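Long-range contacts in TPR repeat-containing protein YrrB (Bacillus subtilis, PDB 2Q7F), which probably acts as an interacting mediator in complex formation among RNA sulfuration components, RNA processing components and aminoacyl-tRNA synthetases: residues A91-V102 and M113-M122; E156-M167 and Q181-H192. All coordinates share one frame; numbering follows the deposited sequence.

Interaction 1: A91-V102 and M113-M122; sequences ATAYYGAGNVYV and MFEKALRAGM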
loop_
_atom_site.group_PDB
_atom_site.type_symbol
_atom_site.label_atom_id
_atom_site.label_comp_id
_atom_site.label_asym_id
_atom_site.label_seq_id
_atom_site.Cartn_x
_atom_site.Cartn_y
_atom_site.Cartn_z
ATOM N N ALA A 91 -2.088 -10.061 -15.956
ATOM C CA ALA A 91 -1.808 -9.483 -14.637
ATOM C C ALA A 91 -2.190 -8.005 -14.514
ATOM O O ALA A 91 -2.719 -7.579 -13.485
ATOM C CB ALA A 91 -0.345 -9.680 -14.285
ATOM N N THR A 92 -1.921 -7.235 -15.565
ATOM C CA THR A 92 -2.139 -5.787 -15.544
ATOM C C THR A 92 -3.636 -5.442 -15.476
ATOM O O THR A 92 -4.013 -4.411 -14.944
ATOM C CB THR A 92 -1.463 -5.109 -16.753
ATOM O OG1 THR A 92 -1.811 -5.814 -17.951
ATOM C CG2 THR A 92 0.067 -5.112 -16.604
ATOM N N ALA A 93 -4.488 -6.320 -15.993
ATOM C CA ALA A 93 -5.929 -6.140 -15.859
ATOM C C ALA A 93 -6.396 -6.345 -14.414
ATOM O O ALA A 93 -7.239 -5.587 -13.922
ATOM C CB ALA A 93 -6.676 -7.051 -16.803
ATOM N N TYR A 94 -5.839 -7.346 -13.728
ATOM C CA TYR A 94 -6.118 -7.538 -12.301
ATOM C C TYR A 94 -5.616 -6.348 -11.490
ATOM O O TYR A 94 -6.313 -5.856 -10.581
ATOM C CB TYR A 94 -5.492 -8.832 -11.779
ATOM C CG TYR A 94 -6.151 -10.078 -12.313
ATOM C CD1 TYR A 94 -7.532 -10.269 -12.173
ATOM C CD2 TYR A 94 -5.397 -11.079 -12.943
ATOM C CE1 TYR A 94 -8.145 -11.409 -12.655
ATOM C CE2 TYR A 94 -6.006 -12.232 -13.438
ATOM C CZ TYR A 94 -7.385 -12.387 -13.291
ATOM O OH TYR A 94 -8.021 -13.510 -13.780
ATOM N N TYR A 95 -4.410 -5.888 -11.828
ATOM C CA TYR A 95 -3.803 -4.741 -11.162
ATOM C C TYR A 95 -4.583 -3.440 -11.399
ATOM O O TYR A 95 -4.820 -2.671 -10.464
ATOM C CB TYR A 95 -2.355 -4.581 -11.601
ATOM C CG TYR A 95 -1.622 -3.482 -10.873
ATOM C CD1 TYR A 95 -1.272 -3.623 -9.530
ATOM C CD2 TYR A 95 -1.291 -2.288 -11.515
ATOM C CE1 TYR A 95 -0.594 -2.616 -8.855
ATOM C CE2 TYR A 95 -0.623 -1.269 -10.840
ATOM C CZ TYR A 95 -0.274 -1.446 -9.516
ATOM O OH TYR A 95 0.387 -0.452 -8.832
ATOM N N GLY A 96 -4.972 -3.198 -12.649
ATOM C CA GLY A 96 -5.712 -2.004 -13.007
ATOM C C GLY A 96 -7.047 -1.975 -12.300
ATOM O O GLY A 96 -7.407 -0.958 -11.724
ATOM N N ALA A 97 -7.773 -3.094 -12.326
ATOM C CA ALA A 97 -9.063 -3.192 -11.636
ATOM C C ALA A 97 -8.908 -3.001 -10.133
ATOM O O ALA A 97 -9.778 -2.422 -9.490
ATOM C CB ALA A 97 -9.738 -4.529 -11.925
ATOM N N GLY A 98 -7.796 -3.502 -9.590
ATOM C CA GLY A 98 -7.498 -3.414 -8.157
ATOM C C GLY A 98 -7.393 -1.982 -7.684
ATOM O O GLY A 98 -7.983 -1.615 -6.660
ATOM N N ASN A 99 -6.659 -1.169 -8.449
ATOM C CA ASN A 99 -6.535 0.253 -8.161
ATOM C C ASN A 99 -7.889 0.978 -8.153
ATOM O O ASN A 99 -8.116 1.871 -7.335
ATOM C CB ASN A 99 -5.553 0.915 -9.120
ATOM C CG ASN A 99 -4.108 0.635 -8.753
ATOM O OD1 ASN A 99 -3.297 0.196 -9.586
ATOM N ND2 ASN A 99 -3.772 0.879 -7.494
ATOM N N VAL A 100 -8.787 0.579 -9.046
ATOM C CA VAL A 100 -10.123 1.164 -9.086
ATOM C C VAL A 100 -10.848 0.843 -7.780
ATOM O O VAL A 100 -11.467 1.707 -7.169
ATOM C CB VAL A 100 -10.932 0.659 -10.313
ATOM C CG1 VAL A 100 -12.388 1.153 -10.269
ATOM C CG2 VAL A 100 -10.255 1.103 -11.607
ATOM N N TYR A 101 -10.730 -0.410 -7.357
ATOM C CA TYR A 101 -11.323 -0.871 -6.123
ATOM C C TYR A 101 -10.746 -0.129 -4.927
ATOM O O TYR A 101 -11.459 0.143 -3.956
ATOM C CB TYR A 101 -11.156 -2.383 -5.981
ATOM C CG TYR A 101 -12.203 -3.159 -6.737
ATOM C CD1 TYR A 101 -13.545 -3.117 -6.349
ATOM C CD2 TYR A 101 -11.864 -3.939 -7.837
ATOM C CE1 TYR A 101 -14.524 -3.834 -7.045
ATOM C CE2 TYR A 101 -12.843 -4.661 -8.547
ATOM C CZ TYR A 101 -14.167 -4.600 -8.147
ATOM O OH TYR A 101 -15.138 -5.304 -8.838
ATOM N N VAL A 102 -9.462 0.208 -5.009
ATOM C CA VAL A 102 -8.799 0.955 -3.941
ATOM C C VAL A 102 -9.402 2.354 -3.854
ATOM O O VAL A 102 -9.785 2.805 -2.773
ATOM C CB VAL A 102 -7.256 1.003 -4.131
ATOM C CG1 VAL A 102 -6.639 2.111 -3.322
ATOM C CG2 VAL A 102 -6.642 -0.318 -3.726
ATOM N N MET A 113 -8.228 -8.741 -6.220
ATOM C CA MET A 113 -7.612 -8.362 -7.497
ATOM C C MET A 113 -6.094 -8.370 -7.453
ATOM O O MET A 113 -5.442 -8.866 -8.391
ATOM C CB MET A 113 -8.096 -6.984 -7.988
ATOM C CG MET A 113 -9.545 -6.923 -8.539
ATOM S SD MET A 113 -9.974 -8.057 -9.898
ATOM C CE MET A 113 -10.785 -9.381 -8.988
ATOM N N PHE A 114 -5.530 -7.819 -6.377
ATOM C CA PHE A 114 -4.072 -7.750 -6.240
ATOM C C PHE A 114 -3.440 -9.119 -6.095
ATOM O O PHE A 114 -2.385 -9.378 -6.658
ATOM C CB PHE A 114 -3.643 -6.836 -5.096
ATOM C CG PHE A 114 -3.841 -5.386 -5.381
ATOM C CD1 PHE A 114 -3.563 -4.862 -6.647
ATOM C CD2 PHE A 114 -4.296 -4.527 -4.390
ATOM C CE1 PHE A 114 -3.753 -3.497 -6.929
ATOM C CE2 PHE A 114 -4.483 -3.166 -4.661
ATOM C CZ PHE A 114 -4.208 -2.654 -5.935
ATOM N N GLU A 115 -4.085 -9.996 -5.335
ATOM C CA GLU A 115 -3.571 -11.338 -5.169
ATOM C C GLU A 115 -3.673 -12.127 -6.485
ATOM O O GLU A 115 -2.813 -12.960 -6.780
ATOM C CB GLU A 115 -4.255 -12.047 -3.995
ATOM C CG GLU A 115 -3.301 -12.950 -3.213
ATOM C CD GLU A 115 -3.616 -13.028 -1.721
ATOM O OE1 GLU A 115 -3.610 -11.983 -1.039
ATOM O OE2 GLU A 115 -3.858 -14.146 -1.224
ATOM N N LYS A 116 -4.699 -11.845 -7.285
ATOM C CA LYS A 116 -4.816 -12.457 -8.614
ATOM C C LYS A 116 -3.735 -11.944 -9.557
ATOM O O LYS A 116 -3.208 -12.703 -10.381
ATOM C CB LYS A 116 -6.202 -12.240 -9.223
ATOM C CG LYS A 116 -7.323 -13.059 -8.584
ATOM C CD LYS A 116 -8.568 -12.988 -9.438
ATOM C CE LYS A 116 -9.826 -13.335 -8.679
ATOM N NZ LYS A 116 -9.786 -14.711 -8.140
ATOM N N ALA A 117 -3.397 -10.662 -9.430
ATOM C CA ALA A 117 -2.320 -10.081 -10.226
ATOM C C ALA A 117 -1.027 -10.821 -9.911
ATOM O O ALA A 117 -0.367 -11.374 -10.813
ATOM C CB ALA A 117 -2.187 -8.593 -9.950
ATOM N N LEU A 118 -0.702 -10.858 -8.621
ATOM C CA LEU A 118 0.437 -11.598 -8.117
ATOM C C LEU A 118 0.396 -13.068 -8.555
ATOM O O LEU A 118 1.416 -13.620 -8.977
ATOM C CB LEU A 118 0.508 -11.466 -6.595
ATOM C CG LEU A 118 1.482 -12.305 -5.761
ATOM C CD1 LEU A 118 2.933 -12.191 -6.233
ATOM C CD2 LEU A 118 1.379 -11.896 -4.311
ATOM N N ARG A 119 -0.777 -13.692 -8.482
ATOM C CA ARG A 119 -0.908 -15.071 -8.936
ATOM C C ARG A 119 -0.674 -15.216 -10.432
ATOM O O ARG A 119 -0.117 -16.223 -10.870
ATOM C CB ARG A 119 -2.254 -15.665 -8.540
ATOM C CG ARG A 119 -2.124 -16.705 -7.449
ATOM C CD ARG A 119 -3.212 -16.613 -6.408
ATOM N NE ARG A 119 -4.548 -16.550 -6.986
ATOM C CZ ARG A 119 -5.625 -16.140 -6.323
ATOM N NH1 ARG A 119 -5.521 -15.769 -5.053
ATOM N NH2 ARG A 119 -6.805 -16.108 -6.935
ATOM N N ALA A 120 -1.083 -14.207 -11.207
ATOM C CA ALA A 120 -0.926 -14.257 -12.664
ATOM C C ALA A 120 0.489 -13.916 -13.128
ATOM O O ALA A 120 0.811 -14.102 -14.298
ATOM C CB ALA A 120 -1.959 -13.375 -13.368
ATOM N N GLY A 121 1.331 -13.419 -12.219
ATOM C CA GLY A 121 2.741 -13.223 -12.540
ATOM C C GLY A 121 3.372 -11.909 -12.128
ATOM O O GLY A 121 4.583 -11.846 -11.974
ATOM N N MET A 122 2.570 -10.860 -11.948
ATOM C CA MET A 122 3.110 -9.544 -11.601
ATOM C C MET A 122 3.828 -9.601 -10.259
ATOM O O MET A 122 3.245 -10.017 -9.255
ATOM C CB MET A 122 2.007 -8.483 -11.576
ATOM C CG MET A 122 2.481 -7.049 -11.338
ATOM S SD MET A 122 1.097 -5.882 -11.473
ATOM C CE MET A 122 1.871 -4.365 -10.944
#

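Interaction 2: E156-M167 and Q181-H192; sequences ENDTEARFQFGM and QFAAVTEQDPGH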
loop_
_atom_site.group_PDB
_atom_site.type_symbol
_atom_site.label_atom_id
_atom_site.label_comp_id
_atom_site.label_asym_id
_atom_site.label_seq_id
_atom_site.Cartn_x
_atom_site.Cartn_y
_atom_site.Cartn_z
ATOM N N GLU A 156 14.385 0.176 -1.034
ATOM C CA GLU A 156 14.830 0.523 0.299
ATOM C C GLU A 156 14.646 2.024 0.545
ATOM O O GLU A 156 14.749 2.490 1.683
ATOM C CB GLU A 156 16.286 0.086 0.465
ATOM C CG GLU A 156 16.693 -0.326 1.885
ATOM C CD GLU A 156 16.149 -1.693 2.340
ATOM O OE1 GLU A 156 16.162 -1.949 3.571
ATOM O OE2 GLU A 156 15.724 -2.508 1.486
ATOM N N ASN A 157 14.339 2.757 -0.531
ATOM C CA ASN A 157 14.096 4.201 -0.476
ATOM C C ASN A 157 12.639 4.578 -0.219
ATOM O O ASN A 157 12.349 5.718 0.152
ATOM C CB ASN A 157 14.552 4.866 -1.775
ATOM C CG ASN A 157 16.022 4.659 -2.051
ATOM O OD1 ASN A 157 16.416 4.398 -3.189
ATOM N ND2 ASN A 157 16.848 4.767 -1.012
ATOM N N ASP A 158 11.730 3.626 -0.436
ATOM C CA ASP A 158 10.295 3.855 -0.284
ATOM C C ASP A 158 9.909 4.043 1.184
ATOM O O ASP A 158 9.507 3.095 1.857
ATOM C CB ASP A 158 9.514 2.687 -0.903
ATOM C CG ASP A 158 8.002 2.924 -0.929
ATOM O OD1 ASP A 158 7.475 3.726 -0.118
ATOM O OD2 ASP A 158 7.334 2.282 -1.768
ATOM N N THR A 159 10.024 5.277 1.664
ATOM C CA THR A 159 9.682 5.642 3.046
ATOM C C THR A 159 8.300 5.141 3.481
ATOM O O THR A 159 8.145 4.579 4.576
ATOM C CB THR A 159 9.765 7.172 3.234
ATOM O OG1 THR A 159 11.130 7.581 3.112
ATOM C CG2 THR A 159 9.248 7.598 4.597
ATOM N N GLU A 160 7.317 5.344 2.606
ATOM C CA GLU A 160 5.924 5.008 2.872
ATOM C C GLU A 160 5.736 3.519 3.168
ATOM O O GLU A 160 5.087 3.149 4.157
ATOM C CB GLU A 160 5.047 5.431 1.687
ATOM C CG GLU A 160 3.771 6.152 2.085
ATOM C CD GLU A 160 3.020 5.433 3.193
ATOM O OE1 GLU A 160 2.977 5.966 4.332
ATOM O OE2 GLU A 160 2.493 4.324 2.928
ATOM N N ALA A 161 6.314 2.674 2.315
ATOM C CA ALA A 161 6.300 1.230 2.520
ATOM C C ALA A 161 6.940 0.885 3.846
ATOM O O ALA A 161 6.393 0.113 4.628
ATOM C CB ALA A 161 7.025 0.519 1.391
ATOM N N ARG A 162 8.095 1.482 4.106
ATOM C CA ARG A 162 8.861 1.160 5.296
ATOM C C ARG A 162 8.120 1.520 6.584
ATOM O O ARG A 162 8.212 0.798 7.579
ATOM C CB ARG A 162 10.227 1.826 5.242
ATOM C CG ARG A 162 11.205 1.218 6.205
ATOM C CD ARG A 162 12.497 1.985 6.222
ATOM N NE ARG A 162 13.249 1.756 4.995
ATOM C CZ ARG A 162 14.182 0.822 4.845
ATOM N NH1 ARG A 162 14.509 0.015 5.850
ATOM N NH2 ARG A 162 14.788 0.703 3.679
ATOM N N PHE A 163 7.380 2.625 6.561
ATOM C CA PHE A 163 6.566 3.001 7.707
ATOM C C PHE A 163 5.417 2.012 7.939
ATOM O O PHE A 163 5.065 1.716 9.088
ATOM C CB PHE A 163 6.032 4.429 7.558
ATOM C CG PHE A 163 5.043 4.820 8.624
ATOM C CD1 PHE A 163 5.432 4.907 9.956
ATOM C CD2 PHE A 163 3.723 5.089 8.297
ATOM C CE1 PHE A 163 4.509 5.250 10.940
ATOM C CE2 PHE A 163 2.798 5.436 9.280
ATOM C CZ PHE A 163 3.189 5.516 10.599
ATOM N N GLN A 164 4.843 1.495 6.854
ATOM C CA GLN A 164 3.748 0.526 6.954
ATOM C C GLN A 164 4.231 -0.841 7.438
ATOM O O GLN A 164 3.527 -1.538 8.175
ATOM C CB GLN A 164 3.041 0.378 5.612
ATOM C CG GLN A 164 2.298 1.611 5.170
ATOM C CD GLN A 164 0.974 1.775 5.884
ATOM O OE1 GLN A 164 0.550 2.895 6.174
ATOM N NE2 GLN A 164 0.309 0.660 6.171
ATOM N N PHE A 165 5.431 -1.221 7.008
ATOM C CA PHE A 165 6.065 -2.453 7.472
ATOM C C PHE A 165 6.333 -2.357 8.981
ATOM O O PHE A 165 6.006 -3.275 9.743
ATOM C CB PHE A 165 7.351 -2.715 6.677
ATOM C CG PHE A 165 8.002 -4.043 6.965
ATOM C CD1 PHE A 165 7.240 -5.186 7.190
ATOM C CD2 PHE A 165 9.390 -4.152 6.974
ATOM C CE1 PHE A 165 7.852 -6.420 7.450
ATOM C CE2 PHE A 165 10.017 -5.382 7.232
ATOM C CZ PHE A 165 9.247 -6.519 7.469
ATOM N N GLY A 166 6.892 -1.226 9.403
ATOM C CA GLY A 166 7.127 -0.959 10.818
ATOM C C GLY A 166 5.905 -1.240 11.673
ATOM O O GLY A 166 5.977 -2.029 12.627
ATOM N N MET A 167 4.782 -0.607 11.317
ATOM C CA MET A 167 3.546 -0.687 12.102
ATOM C C MET A 167 3.037 -2.111 12.178
ATOM O O MET A 167 2.454 -2.538 13.178
ATOM C CB MET A 167 2.462 0.205 11.500
ATOM C CG MET A 167 2.555 1.666 11.879
ATOM S SD MET A 167 1.079 2.571 11.368
ATOM C CE MET A 167 -0.008 2.293 12.773
ATOM N N GLN A 181 12.942 -0.390 11.617
ATOM C CA GLN A 181 12.289 0.248 10.481
ATOM C C GLN A 181 11.872 1.694 10.770
ATOM O O GLN A 181 12.166 2.586 9.970
ATOM C CB GLN A 181 11.109 -0.590 9.962
ATOM C CG GLN A 181 11.484 -1.987 9.462
ATOM C CD GLN A 181 12.434 -1.977 8.274
ATOM O OE1 GLN A 181 12.621 -0.955 7.613
ATOM N NE2 GLN A 181 13.043 -3.128 7.997
ATOM N N PHE A 182 11.219 1.932 11.910
ATOM C CA PHE A 182 10.840 3.303 12.300
ATOM C C PHE A 182 12.036 4.267 12.263
ATOM O O PHE A 182 11.891 5.420 11.844
ATOM C CB PHE A 182 10.179 3.353 13.685
ATOM C CG PHE A 182 8.828 2.681 13.759
ATOM C CD1 PHE A 182 7.908 2.790 12.719
ATOM C CD2 PHE A 182 8.464 1.958 14.894
ATOM C CE1 PHE A 182 6.658 2.168 12.799
ATOM C CE2 PHE A 182 7.218 1.338 14.982
ATOM C CZ PHE A 182 6.314 1.445 13.931
ATOM N N ALA A 183 13.204 3.782 12.694
ATOM C CA ALA A 183 14.439 4.575 12.705
ATOM C C ALA A 183 14.889 4.953 11.298
ATOM O O ALA A 183 15.259 6.102 11.047
ATOM C CB ALA A 183 15.546 3.839 13.438
ATOM N N ALA A 184 14.847 3.988 10.384
ATOM C CA ALA A 184 15.236 4.227 8.990
ATOM C C ALA A 184 14.327 5.260 8.311
ATOM O O ALA A 184 14.798 6.070 7.502
ATOM C CB ALA A 184 15.262 2.919 8.208
ATOM N N VAL A 185 13.038 5.230 8.659
ATOM C CA VAL A 185 12.062 6.224 8.196
ATOM C C VAL A 185 12.445 7.615 8.697
ATOM O O VAL A 185 12.337 8.598 7.957
ATOM C CB VAL A 185 10.620 5.873 8.657
ATOM C CG1 VAL A 185 9.642 7.023 8.372
ATOM C CG2 VAL A 185 10.141 4.579 7.993
ATOM N N THR A 186 12.895 7.675 9.954
ATOM C CA THR A 186 13.415 8.896 10.572
ATOM C C THR A 186 14.640 9.438 9.822
ATOM O O THR A 186 14.791 10.654 9.676
ATOM C CB THR A 186 13.741 8.659 12.077
ATOM O OG1 THR A 186 12.535 8.746 12.842
ATOM C CG2 THR A 186 14.734 9.680 12.609
ATOM N N GLU A 187 15.499 8.538 9.339
ATOM C CA GLU A 187 16.697 8.942 8.592
ATOM C C GLU A 187 16.349 9.564 7.236
ATOM O O GLU A 187 16.883 10.613 6.878
ATOM C CB GLU A 187 17.683 7.771 8.419
ATOM C CG GLU A 187 19.110 8.208 8.012
ATOM C CD GLU A 187 20.054 7.041 7.697
ATOM O OE1 GLU A 187 19.702 5.869 7.970
ATOM O OE2 GLU A 187 21.163 7.301 7.174
ATOM N N GLN A 188 15.452 8.925 6.491
ATOM C CA GLN A 188 15.050 9.436 5.182
ATOM C C GLN A 188 14.145 10.661 5.315
ATOM O O GLN A 188 14.396 11.692 4.691
ATOM C CB GLN A 188 14.376 8.338 4.353
ATOM C CG GLN A 188 15.324 7.206 3.972
ATOM C CD GLN A 188 14.611 5.915 3.621
ATOM O OE1 GLN A 188 13.763 5.874 2.726
ATOM N NE2 GLN A 188 14.967 4.843 4.321
ATOM N N ASP A 189 13.107 10.546 6.140
ATOM C CA ASP A 189 12.163 11.639 6.363
ATOM C C ASP A 189 12.176 12.020 7.848
ATOM O O ASP A 189 11.559 11.345 8.668
ATOM C CB ASP A 189 10.754 11.237 5.877
ATOM C CG ASP A 189 9.718 12.368 5.991
ATOM O OD1 ASP A 189 8.528 12.096 5.717
ATOM O OD2 ASP A 189 10.072 13.512 6.351
ATOM N N PRO A 190 12.904 13.099 8.199
ATOM C CA PRO A 190 12.938 13.547 9.596
ATOM C C PRO A 190 11.693 14.352 10.013
ATOM O O PRO A 190 11.513 14.639 11.198
ATOM C CB PRO A 190 14.204 14.407 9.663
ATOM C CG PRO A 190 14.410 14.903 8.273
ATOM C CD PRO A 190 13.737 13.944 7.320
ATOM N N GLY A 191 10.847 14.699 9.046
ATOM C CA GLY A 191 9.598 15.399 9.328
ATOM C C GLY A 191 8.464 14.421 9.563
ATOM O O GLY A 191 7.296 14.816 9.622
ATOM N N HIS A 192 8.814 13.143 9.700
ATOM C CA HIS A 192 7.831 12.073 9.843
ATOM C C HIS A 192 7.395 11.857 11.303
ATOM O O HIS A 192 7.802 10.892 11.956
ATOM C CB HIS A 192 8.369 10.773 9.224
ATOM C CG HIS A 192 7.299 9.861 8.708
ATOM N ND1 HIS A 192 6.511 9.091 9.537
ATOM C CD2 HIS A 192 6.881 9.605 7.447
ATOM C CE1 HIS A 192 5.659 8.395 8.806
ATOM N NE2 HIS A 192 5.863 8.689 7.535
HETATM O O HOH W 1 15.181 -3.544 5.542
#

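Interaction 1: A91-V102 and M113-M122
Lys116 lays its CB over one face of the Tyr94 ring, 3.8 Å from the centroid, while Met113 SD and Ala120 CB stand at that ring's edge. The neighbouring ring, Tyr95, carries the Met122 methyl on one face, CE lying 3.5 Å from its centroid, and Phe114 has Gly98 CA over a face and Val102 CG2 at its edge. These contacts join the antiparallel helices of a tetratricopeptide hairpin, the third TPR of the chain; the axes of the two short helical segments come within 7.7 Å and run at 163° to each other. Small residues permit this closeness: a CB on Gly98 would run into Phe114 CE1, and Ala117 CB rests 3.7 Å from Ala91 O. Tyr94 is a knob among Met113, Lys116, Ala117 and Ala120, and its OH bonds to Ser88 O. Leucine at Tyr94 would probably leave Ser88 O without its hydroxyl mate and Lys116 CB without a ring face to rest on. Gly121, at a positive phi suited to glycine, ends helix 107-120 in a Schellman motif. Beyond it Met122 swings back: with CG anti to the backbone N (chi1 -175°) and the rest extended, its flexible thioether reaches Tyr95 as a Met-aromatic contact. Met113, bent instead, fills the hole between Tyr94, Ala97, Gly98 and Tyr101, its CB 3.3 Å from Tyr94 O.

Interaction 2: E156-M167 and Q181-H192
Arg162 fits as a knob among Gln181, Ala184, Val185 and Gln188, where helices 159-172 and 176-188 pair antiparallel in the fifth TPR. Its long aliphatic part does the packing, with CD 3.5 Å from Ala184 CB, and its guanidinium gives NH1 to Gln181 OE1 in a 2.8 Å hydrogen bond. That bond is bent (132° at the hydrogen): NH1 meets a lone pair in the carbonyl plane, yet the acceptor lies tilted from the guanidinium plane. The amide NE2 of the same glutamine touches the edge of the Phe165 ring. Tight packing continues on the apolar side of Arg162. Gly166 offers bare backbone to Phe182, whose CZ comes 3.5 Å from Gly166 C; a CB there would clash with this ring. Val185 presents its two branches separately, CG1 to Thr159 CG2 and CG2 to Phe163 N and Arg162 CB. With CG anti to the backbone N (chi1 173°), the Phe163 ring is carried to where the edge of His192 meets its face, CE1 lying 3.6 Å from Phe163 CG. The looser margin faces solvent. There exposed Glu156 forms a salt bridge with Arg162, although the position of NH2 is less certain, and a water links Glu156 OE1 to Gln181 NE2. Outside the pair, Phe163 and Phe182 lean on helix 193-205, whose Ala195 N is capped by His192 ND1, while Phe165 packs on helix 141-154 and Ala161 on helix 125-137.

In the fold
After the short helix 46-50, the chain builds helices 57-69 and 73-86, against which helix 91-103 is laid. Interaction 1 then closes a short hairpin, returning through helix 107-120 after only ten intervening residues. Helices 125-137 and 141-154 follow, and interaction 2 closes the next hairpin but one, 156-167 with 181-192. The two contacts lie in series, neither nested nor crossed: each is completed between two helices that follow one another in the chain. The centres of interaction 1 and interaction 2 lie about 26 Å apart, on opposite sides of the chain's centre. Helix 125-137 relates them, since side chains from segments of both interactions reach it, among them Phe114 on Met130 and Ala161 on Tyr129.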